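Local structure of SnoaL-like domain-containing protein (3EN8) at residues E26-D31 / N100-H105; A34-P39 / E106-S111; I78-I83 / Y91-M96. The protein is of unknown function but has an NTF2-like, SnoaL-related fold and binds calcium ions. All blocks are in the same frame, centred on the assembly; numbering follows the deposited sequence. Where two conformers were deposited one is given.

Interaction 1 (E26-D31 / N100-H105)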
loop_
_atom_site.group_PDB
_atom_site.type_symbol
_atom_site.label_atom_id
_atom_site.label_comp_id
_atom_site.label_asym_id
_atom_site.label_seq_id
_atom_site.Cartn_x
_atom_site.Cartn_y
_atom_site.Cartn_z
ATOM N N GLU A 26 5.178 20.586 -0.607
ATOM C CA GLU A 26 5.015 19.147 -0.773
ATOM C C GLU A 26 6.248 18.396 -0.308
ATOM O O GLU A 26 6.172 17.213 -0.007
ATOM C CB GLU A 26 4.701 18.788 -2.221
ATOM C CG GLU A 26 4.364 17.339 -2.433
ATOM C CD GLU A 26 4.099 16.992 -3.879
ATOM O OE1 GLU A 26 4.243 17.869 -4.733
ATOM O OE2 GLU A 26 3.713 15.838 -4.136
ATOM N N HIS A 27 7.388 19.084 -0.249
ATOM C CA HIS A 27 8.626 18.375 0.066
ATOM C C HIS A 27 9.226 18.771 1.382
ATOM O O HIS A 27 10.289 18.316 1.761
ATOM C CB HIS A 27 9.590 18.405 -1.115
ATOM C CG HIS A 27 9.064 17.629 -2.272
ATOM N ND1 HIS A 27 8.171 18.170 -3.171
ATOM C CD2 HIS A 27 9.214 16.332 -2.626
ATOM C CE1 HIS A 27 7.831 17.247 -4.057
ATOM N NE2 HIS A 27 8.440 16.123 -3.744
ATOM N N ASP A 28 8.457 19.547 2.125
ATOM C CA ASP A 28 8.894 20.030 3.435
ATOM C C ASP A 28 9.033 18.889 4.418
ATOM O O ASP A 28 9.839 18.913 5.347
ATOM C CB ASP A 28 7.886 21.020 4.007
ATOM C CG ASP A 28 8.292 21.518 5.370
ATOM O OD1 ASP A 28 9.342 22.184 5.424
ATOM O OD2 ASP A 28 7.588 21.233 6.368
ATOM N N ILE A 29 8.216 17.881 4.184
ATOM C CA ILE A 29 8.049 16.753 5.133
ATOM C C ILE A 29 9.231 15.781 5.131
ATOM O O ILE A 29 9.367 14.949 6.021
ATOM C CB ILE A 29 6.713 15.971 4.896
ATOM C CG1 ILE A 29 6.271 15.278 6.190
ATOM C CG2 ILE A 29 6.863 14.941 3.715
ATOM C CD1 ILE A 29 4.833 14.625 6.114
ATOM N N TYR A 30 10.102 15.888 4.130
ATOM C CA TYR A 30 11.183 14.879 3.950
ATOM C C TYR A 30 12.471 15.245 4.632
ATOM O O TYR A 30 12.893 16.389 4.654
ATOM C CB TYR A 30 11.524 14.593 2.466
ATOM C CG TYR A 30 10.350 14.094 1.692
ATOM C CD1 TYR A 30 10.022 12.740 1.686
ATOM C CD2 TYR A 30 9.544 14.988 0.951
ATOM C CE1 TYR A 30 8.905 12.272 1.001
ATOM C CE2 TYR A 30 8.446 14.529 0.240
ATOM C CZ TYR A 30 8.129 13.177 0.254
ATOM O OH TYR A 30 7.026 12.692 -0.407
ATOM N N ASP A 31 13.121 14.234 5.171
ATOM C CA ASP A 31 14.547 14.384 5.454
ATOM C C ASP A 31 15.280 14.719 4.166
ATOM O O ASP A 31 14.884 14.300 3.096
ATOM C CB ASP A 31 15.124 13.092 6.008
ATOM C CG ASP A 31 16.550 13.245 6.457
ATOM O OD1 ASP A 31 16.755 13.737 7.578
ATOM O OD2 ASP A 31 17.468 12.855 5.710
ATOM N N ASN A 100 12.420 11.304 13.621
ATOM C CA ASN A 100 12.503 12.645 14.156
ATOM C C ASN A 100 11.633 13.604 13.376
ATOM O O ASN A 100 11.987 14.755 13.117
ATOM C CB ASN A 100 13.946 13.103 14.158
ATOM C CG ASN A 100 14.832 12.208 15.015
ATOM O OD1 ASN A 100 15.913 11.809 14.595
ATOM N ND2 ASN A 100 14.351 11.856 16.205
ATOM N N GLY A 101 10.478 13.101 12.996
ATOM C CA GLY A 101 9.418 13.929 12.477
ATOM C C GLY A 101 9.528 14.198 11.004
ATOM O O GLY A 101 8.771 14.986 10.434
ATOM N N LYS A 102 10.447 13.498 10.366
ATOM C CA LYS A 102 10.646 13.672 8.933
ATOM C C LYS A 102 10.647 12.322 8.209
ATOM O O LYS A 102 11.010 11.311 8.740
ATOM C CB LYS A 102 11.948 14.455 8.666
ATOM C CG LYS A 102 11.960 15.890 9.178
ATOM C CD LYS A 102 10.946 16.752 8.413
ATOM C CE LYS A 102 11.104 18.240 8.719
ATOM N NZ LYS A 102 9.975 19.076 8.237
ATOM N N VAL A 103 10.196 12.343 6.979
ATOM C CA VAL A 103 10.136 11.119 6.153
ATOM C C VAL A 103 11.529 10.729 5.715
ATOM O O VAL A 103 12.245 11.526 5.101
ATOM C CB VAL A 103 9.204 11.325 4.947
ATOM C CG1 VAL A 103 9.292 10.121 4.008
ATOM C CG2 VAL A 103 7.755 11.528 5.432
ATOM N N VAL A 104 11.942 9.498 6.018
ATOM C CA VAL A 104 13.257 9.066 5.553
ATOM C C VAL A 104 13.161 8.080 4.400
ATOM O O VAL A 104 14.131 7.870 3.655
ATOM C CB VAL A 104 14.111 8.478 6.696
ATOM C CG1 VAL A 104 14.361 9.548 7.791
ATOM C CG2 VAL A 104 13.492 7.158 7.291
ATOM N N HIS A 105 12.006 7.437 4.308
ATOM C CA HIS A 105 11.737 6.444 3.249
ATOM C C HIS A 105 10.244 6.424 2.891
ATOM O O HIS A 105 9.374 6.242 3.729
ATOM C CB HIS A 105 12.233 5.062 3.693
ATOM C CG HIS A 105 12.274 4.012 2.605
ATOM N ND1 HIS A 105 12.846 2.774 2.813
ATOM C CD2 HIS A 105 11.826 4.006 1.325
ATOM C CE1 HIS A 105 12.766 2.054 1.701
ATOM N NE2 HIS A 105 12.134 2.771 0.787
#

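Interaction 2 (A34-P39 / E106-S111)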
loop_
_atom_site.group_PDB
_atom_site.type_symbol
_atom_site.label_atom_id
_atom_site.label_comp_id
_atom_site.label_asym_id
_atom_site.label_seq_id
_atom_site.Cartn_x
_atom_site.Cartn_y
_atom_site.Cartn_z
ATOM N N ALA A 34 16.048 11.647 2.236
ATOM C CA ALA A 34 14.902 10.785 2.024
ATOM C C ALA A 34 15.080 10.012 0.720
ATOM O O ALA A 34 15.562 10.537 -0.281
ATOM C CB ALA A 34 13.566 11.602 1.941
ATOM N N ILE A 35 14.635 8.770 0.769
ATOM C CA ILE A 35 14.522 7.907 -0.423
ATOM C C ILE A 35 13.059 7.629 -0.748
ATOM O O ILE A 35 12.212 7.522 0.135
ATOM C CB ILE A 35 15.348 6.589 -0.302
ATOM C CG1 ILE A 35 14.897 5.738 0.886
ATOM C CG2 ILE A 35 16.838 6.955 -0.140
ATOM C CD1 ILE A 35 15.488 4.292 0.976
ATOM N N CYS A 36 12.798 7.541 -2.047
ATOM C CA CYS A 36 11.475 7.229 -2.554
ATOM C C CYS A 36 11.581 6.133 -3.595
ATOM O O CYS A 36 12.257 6.286 -4.599
ATOM C CB CYS A 36 10.794 8.453 -3.155
ATOM S SG CYS A 36 9.045 8.148 -3.543
ATOM N N ASP A 37 10.894 5.040 -3.305
ATOM C CA ASP A 37 10.902 3.810 -4.131
ATOM C C ASP A 37 9.584 3.604 -4.862
ATOM O O ASP A 37 8.496 3.794 -4.307
ATOM C CB ASP A 37 11.098 2.589 -3.238
ATOM C CG ASP A 37 12.460 2.516 -2.594
ATOM O OD1 ASP A 37 13.382 3.256 -3.009
ATOM O OD2 ASP A 37 12.607 1.696 -1.646
ATOM N N TYR A 38 9.710 3.190 -6.116
ATOM C CA TYR A 38 8.617 2.687 -6.907
ATOM C C TYR A 38 8.860 1.202 -7.190
ATOM O O TYR A 38 9.519 0.858 -8.189
ATOM C CB TYR A 38 8.517 3.429 -8.260
ATOM C CG TYR A 38 8.474 4.943 -8.189
ATOM C CD1 TYR A 38 7.786 5.608 -7.169
ATOM C CD2 TYR A 38 9.075 5.711 -9.165
ATOM C CE1 TYR A 38 7.722 6.977 -7.121
ATOM C CE2 TYR A 38 9.015 7.093 -9.127
ATOM C CZ TYR A 38 8.342 7.725 -8.098
ATOM O OH TYR A 38 8.271 9.097 -8.067
ATOM N N PRO A 39 8.316 0.311 -6.334
ATOM C CA PRO A 39 8.660 -1.108 -6.533
ATOM C C PRO A 39 8.181 -1.643 -7.868
ATOM O O PRO A 39 8.736 -2.596 -8.383
ATOM C CB PRO A 39 7.988 -1.790 -5.325
ATOM C CG PRO A 39 8.096 -0.754 -4.246
ATOM C CD PRO A 39 7.779 0.555 -4.984
ATOM N N GLU A 106 9.971 6.676 1.630
ATOM C CA GLU A 106 8.619 6.590 1.091
ATOM C C GLU A 106 8.635 5.499 0.055
ATOM O O GLU A 106 9.593 5.381 -0.674
ATOM C CB GLU A 106 8.223 7.913 0.427
ATOM C CG GLU A 106 6.827 7.882 -0.205
ATOM C CD GLU A 106 6.353 9.250 -0.702
ATOM O OE1 GLU A 106 7.173 10.207 -0.845
ATOM O OE2 GLU A 106 5.127 9.343 -0.964
ATOM N N THR A 107 7.575 4.703 0.022
ATOM C CA THR A 107 7.355 3.730 -1.055
ATOM C C THR A 107 5.973 3.984 -1.625
ATOM O O THR A 107 4.965 3.977 -0.892
ATOM C CB THR A 107 7.383 2.311 -0.500
ATOM O OG1 THR A 107 8.515 2.154 0.346
ATOM C CG2 THR A 107 7.418 1.259 -1.647
ATOM N N GLN A 108 5.926 4.169 -2.927
ATOM C CA GLN A 108 4.680 4.421 -3.611
ATOM C C GLN A 108 4.305 3.333 -4.627
ATOM O O GLN A 108 5.140 2.798 -5.348
ATOM C CB GLN A 108 4.719 5.778 -4.311
ATOM C CG GLN A 108 4.576 7.006 -3.416
ATOM C CD GLN A 108 4.739 8.317 -4.215
ATOM O OE1 GLN A 108 5.794 8.588 -4.768
ATOM N NE2 GLN A 108 3.694 9.147 -4.229
ATOM N N TYR A 109 3.012 3.049 -4.636
ATOM C CA TYR A 109 2.369 2.195 -5.627
ATOM C C TYR A 109 1.211 2.940 -6.316
ATOM O O TYR A 109 0.427 3.633 -5.679
ATOM C CB TYR A 109 1.770 0.996 -4.929
ATOM C CG TYR A 109 2.789 0.014 -4.405
ATOM C CD1 TYR A 109 3.346 0.164 -3.173
ATOM C CD2 TYR A 109 3.223 -1.053 -5.203
ATOM C CE1 TYR A 109 4.289 -0.742 -2.684
ATOM C CE2 TYR A 109 4.132 -1.979 -4.718
ATOM C CZ TYR A 109 4.665 -1.815 -3.483
ATOM O OH TYR A 109 5.576 -2.714 -3.048
ATOM N N PHE A 110 1.084 2.683 -7.588
ATOM C CA PHE A 110 0.119 3.349 -8.456
ATOM C C PHE A 110 -0.656 2.290 -9.184
ATOM O O PHE A 110 -0.108 1.581 -10.015
ATOM C CB PHE A 110 0.839 4.257 -9.459
ATOM C CG PHE A 110 1.810 5.224 -8.825
ATOM C CD1 PHE A 110 1.373 6.462 -8.383
ATOM C CD2 PHE A 110 3.163 4.894 -8.678
ATOM C CE1 PHE A 110 2.263 7.365 -7.811
ATOM C CE2 PHE A 110 4.059 5.808 -8.082
ATOM C CZ PHE A 110 3.598 7.020 -7.661
ATOM N N SER A 111 -1.915 2.137 -8.798
ATOM C CA SER A 111 -2.733 1.034 -9.275
ATOM C C SER A 111 -3.940 1.525 -10.080
ATOM O O SER A 111 -4.436 2.642 -9.895
ATOM C CB SER A 111 -3.130 0.119 -8.099
ATOM O OG SER A 111 -4.186 0.641 -7.357
HETATM O O HOH W 1 6.301 10.172 -6.831
#

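Interaction 3 (I78-I83 / Y91-M96)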
loop_
_atom_site.group_PDB
_atom_site.type_symbol
_atom_site.label_atom_id
_atom_site.label_comp_id
_atom_site.label_asym_id
_atom_site.label_seq_id
_atom_site.Cartn_x
_atom_site.Cartn_y
_atom_site.Cartn_z
ATOM N N ILE A 78 0.677 5.311 6.367
ATOM C CA ILE A 78 0.203 4.905 5.058
ATOM C C ILE A 78 -1.032 5.656 4.599
ATOM O O ILE A 78 -2.068 5.708 5.257
ATOM C CB ILE A 78 0.031 3.378 4.949
ATOM C CG1 ILE A 78 -0.247 3.015 3.491
ATOM C CG2 ILE A 78 -1.040 2.823 5.917
ATOM C CD1 ILE A 78 -0.230 1.516 3.245
ATOM N N THR A 79 -0.861 6.242 3.436
ATOM C CA THR A 79 -1.876 7.096 2.831
ATOM C C THR A 79 -2.358 6.415 1.567
ATOM O O THR A 79 -1.575 6.020 0.696
ATOM C CB THR A 79 -1.371 8.538 2.513
ATOM O OG1 THR A 79 -0.896 9.185 3.685
ATOM C CG2 THR A 79 -2.505 9.368 1.856
ATOM N N GLU A 80 -3.672 6.276 1.518
ATOM C CA GLU A 80 -4.387 5.805 0.358
ATOM C C GLU A 80 -5.055 6.997 -0.268
ATOM O O GLU A 80 -5.760 7.757 0.398
ATOM C CB GLU A 80 -5.451 4.765 0.756
ATOM C CG GLU A 80 -4.919 3.441 1.364
ATOM C CD GLU A 80 -6.036 2.653 1.946
ATOM O OE1 GLU A 80 -6.873 2.197 1.142
ATOM O OE2 GLU A 80 -6.082 2.515 3.199
ATOM N N TYR A 81 -4.839 7.170 -1.545
ATOM C CA TYR A 81 -5.342 8.405 -2.204
ATOM C C TYR A 81 -5.448 8.159 -3.658
ATOM O O TYR A 81 -4.908 7.214 -4.153
ATOM C CB TYR A 81 -4.460 9.627 -1.928
ATOM C CG TYR A 81 -2.999 9.624 -2.414
ATOM C CD1 TYR A 81 -2.005 8.886 -1.742
ATOM C CD2 TYR A 81 -2.606 10.378 -3.493
ATOM C CE1 TYR A 81 -0.703 8.902 -2.165
ATOM C CE2 TYR A 81 -1.275 10.416 -3.923
ATOM C CZ TYR A 81 -0.309 9.661 -3.247
ATOM O OH TYR A 81 1.023 9.702 -3.694
ATOM N N SER A 82 -6.187 9.041 -4.319
ATOM C CA SER A 82 -6.354 8.995 -5.774
ATOM C C SER A 82 -5.720 10.245 -6.405
ATOM O O SER A 82 -5.775 11.376 -5.874
ATOM C CB SER A 82 -7.842 8.909 -6.148
ATOM O OG SER A 82 -8.390 7.679 -5.726
ATOM N N ILE A 83 -5.042 10.002 -7.510
ATOM C CA ILE A 83 -4.518 11.066 -8.352
ATOM C C ILE A 83 -5.034 10.865 -9.780
ATOM O O ILE A 83 -5.250 9.737 -10.211
ATOM C CB ILE A 83 -2.975 11.073 -8.342
ATOM C CG1 ILE A 83 -2.384 9.830 -8.982
ATOM C CG2 ILE A 83 -2.455 11.194 -6.914
ATOM C CD1 ILE A 83 -0.867 9.832 -9.026
ATOM N N TYR A 91 -5.313 4.712 -8.239
ATOM C CA TYR A 91 -5.419 4.365 -6.814
ATOM C C TYR A 91 -4.006 4.185 -6.303
ATOM O O TYR A 91 -3.291 3.221 -6.666
ATOM C CB TYR A 91 -6.245 3.077 -6.618
ATOM C CG TYR A 91 -7.717 3.254 -6.787
ATOM C CD1 TYR A 91 -8.521 3.622 -5.719
ATOM C CD2 TYR A 91 -8.321 3.058 -8.038
ATOM C CE1 TYR A 91 -9.899 3.799 -5.879
ATOM C CE2 TYR A 91 -9.697 3.225 -8.208
ATOM C CZ TYR A 91 -10.482 3.602 -7.129
ATOM O OH TYR A 91 -11.844 3.779 -7.274
ATOM N N THR A 92 -3.618 5.126 -5.444
ATOM C CA THR A 92 -2.246 5.290 -5.008
ATOM C C THR A 92 -2.109 4.983 -3.513
ATOM O O THR A 92 -3.019 5.146 -2.701
ATOM C CB THR A 92 -1.716 6.706 -5.391
ATOM O OG1 THR A 92 -1.987 6.963 -6.780
ATOM C CG2 THR A 92 -0.196 6.796 -5.162
ATOM N N VAL A 93 -0.971 4.430 -3.210
ATOM C CA VAL A 93 -0.561 4.122 -1.825
ATOM C C VAL A 93 0.806 4.688 -1.589
ATOM O O VAL A 93 1.731 4.453 -2.337
ATOM C CB VAL A 93 -0.549 2.599 -1.535
ATOM C CG1 VAL A 93 0.025 2.326 -0.115
ATOM C CG2 VAL A 93 -1.952 1.996 -1.656
ATOM N N SER A 94 0.921 5.479 -0.533
ATOM C CA SER A 94 2.194 5.966 -0.118
ATOM C C SER A 94 2.474 5.479 1.321
ATOM O O SER A 94 1.752 5.872 2.270
ATOM C CB SER A 94 2.219 7.511 -0.147
ATOM O OG SER A 94 3.303 8.084 0.573
ATOM N N ILE A 95 3.523 4.702 1.429
ATOM C CA ILE A 95 3.974 4.141 2.703
ATOM C C ILE A 95 5.137 4.984 3.167
ATOM O O ILE A 95 6.158 5.057 2.464
ATOM C CB ILE A 95 4.427 2.658 2.562
ATOM C CG1 ILE A 95 3.392 1.788 1.900
ATOM C CG2 ILE A 95 4.897 2.122 3.933
ATOM C CD1 ILE A 95 4.017 0.523 1.266
HETATM N N MSE A 96 5.007 5.640 4.320
HETATM C CA MSE A 96 6.077 6.532 4.786
HETATM C C MSE A 96 6.632 6.124 6.126
HETATM O O MSE A 96 5.908 5.850 7.068
HETATM C CB MSE A 96 5.631 7.992 4.859
HETATM C CG MSE A 96 5.426 8.651 3.481
HETATM SE SE MSE A 96 4.479 10.322 3.737
HETATM C CE MSE A 96 4.703 11.007 1.955
HETATM O O HOH W 2 1.757 8.269 3.748
#

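Interaction 1 (E26-D31 / N100-H105)
Lys-102 sends its ammonium group chiefly to a main-chain oxygen: NZ donates to O of Asp-28 over 2.9 Å, arriving from above the carbonyl plane, 35° out of it. A bend at chi2 (-66°) turns the lysine chain toward Asp-28. Beyond it the chain runs extended, and CD passes 3.4 Å from O of Ile-29 on the way. The carboxylate of Asp-28 offers the same NZ at most a long salt bridge, and a doubtful one, because that residue adopts two conformations. Since His-27 to Tyr-30 form a type I beta turn, the lysine ties down a carbonyl within the turn itself.

Beyond the turn the chain becomes a short strand 30-31 that pairs through one parallel bridge, Tyr-30 with Val-103, with the start of strand 102-111, part of the mixed sheet of the NTF2-like fold. Two backbone bonds flank the bridge: N of Val-103 to O of Ile-29, 2.9 Å and almost straight (174°), and N of Asp-31 to O of Val-103, 2.8 Å.

The bridged side chains run alongside each other on one face. CG1 of Val-103 rests 3.6 Å from CD1 of Tyr-30, while CG2 of Val-103 meets CG2 of Ile-29 at 3.9 Å. That same Ile-29 methyl sits over the centre of one face of the Tyr-30 ring. Leu-51 and Met-96 also touch the tyrosine side chain, and its hydroxyl bonds to Glu-106 and Arg-55. CB of Asp-31 packs 4.0 Å from CG1 of Val-104, and Asp-31 OD2 bonds to N of Asp-33, which binds calcium together with Asp-32. Where strand 102-111 turns its corner, a classic beta bulge sets Val-104 and His-105 opposite the single residue Glu-97.

Interaction 2 (A34-P39 / E106-S111)
Two hydrogen bonds grip OE1 of Gln-108: a water donates to it over 2.6 Å, and NH2 of Arg-55 bonds to it as well. Packed beside this OE1 are CE1 of Tyr-38, 3.4 Å away with the oxygen at the edge of the ring and near its plane, and SG of Cys-36 at 3.5 Å. The water also bonds to the Tyr-38 hydroxyl, tying the phenol to the amide, whose plane is turned 42° from the ring. With CG of Gln-108 set opposite its own carbonyl carbon (chi1 -75°), the extended chain runs beside the tyrosine in the same direction; its NE2 continues to Tyr-81 OH.

The backbones of strands 34-38 and 106-111 are parallel neighbours in the sheet. N of Glu-106 binds O of Ile-35 at 2.8 Å, O of Glu-106 takes N of Asp-37, and O of Asp-37 takes N of Gln-108, the usual alternation of a parallel ladder. Further along, Phe-110 turns its edge toward the face of Tyr-38 in an offset edge-to-face pair, centroids 5.7 Å apart and planes at 72°.

Past the end of strand 34-38, Pro-39 wedges tightly against Thr-107, with CG of Pro-39 3.4 Å from CG2 of Thr-107. Pro-39 lies across Tyr-109, CG and CB against its phenol end, CD over one face. The Tyr-109 hydroxyl bonds to Glu-80 of the second subunit.

The two faces therefore differ in use. Asp-37, salt-bridged to Arg-44, lies on the face with Thr-107, which packs on the second subunit. Cys-36, Glu-106 and Gln-108 gather around Arg-55 of helix 48-57. Glu-106 is held by Tyr-30 OH and Arg-55, and the arginine probably polarises the side-chain amide C=O of Gln-108, consistent with a polar lining for the interior of an NTF2-like fold.

Interaction 3 (I78-I83 / Y91-M96)
The chi1 of Tyr-81, 63°, places CG between the backbone N and the carbonyl carbon and swings the phenol across the neighbouring strand onto Thr-92, whose CG2 lies anti to its own N. In this antiparallel hairpin of strands 76-85 and 88-99, the result is a CH-pi contact: CB of Thr-92 stands over the centre of the Tyr-81 ring, 3.9 Å from the centroid and 10° off the normal. Its methyl CG2 closes on CZ of Tyr-81 at 3.4 Å, while CB of Ser-94 meets the ring at its edge. Trp-15 and Phe-65 also meet this ring. OG of Ser-94 bonds to OE2 of Glu-106, which links the hairpin to strand 102-111.

Tyr-81 with Thr-92 and Thr-79 with Ser-94 are the hydrogen-bonded pairs. Each has two reciprocal backbone bonds, N of Thr-92 to O of Tyr-81 measuring 2.8 Å. Glu-80 and Val-93 form a non-hydrogen-bonded pair on the other face, which packs against the second subunit; there Val-93 touches Tyr-109 of that subunit.

At the Thr-79 end, O of Ser-94 takes two donors: N of Thr-79 at 2.9 Å and a water at 2.8 Å, the latter also bonded to Thr-79 OG1.

Overall arrangement
The three contacts follow one sheet across its strands. Interactions 1 and 2 both use strand 102-111, their centres about 14 Å apart, and along the chain their segments alternate. Interaction 3, the hairpin, is nested inside the loops closed by both; its centre lies about 10 Å from that of interaction 2 and about 16 Å from that of interaction 1. Strand 88-99 joins it to strand 102-111, so the order 34-38, 102-111, 88-99, 76-85 runs unbroken. Interactions 2 and 3 meet the second subunit widely, interaction 1 only through His-105. The sheet thus runs from near the calcium site, past a polar interior, to the dimer interface.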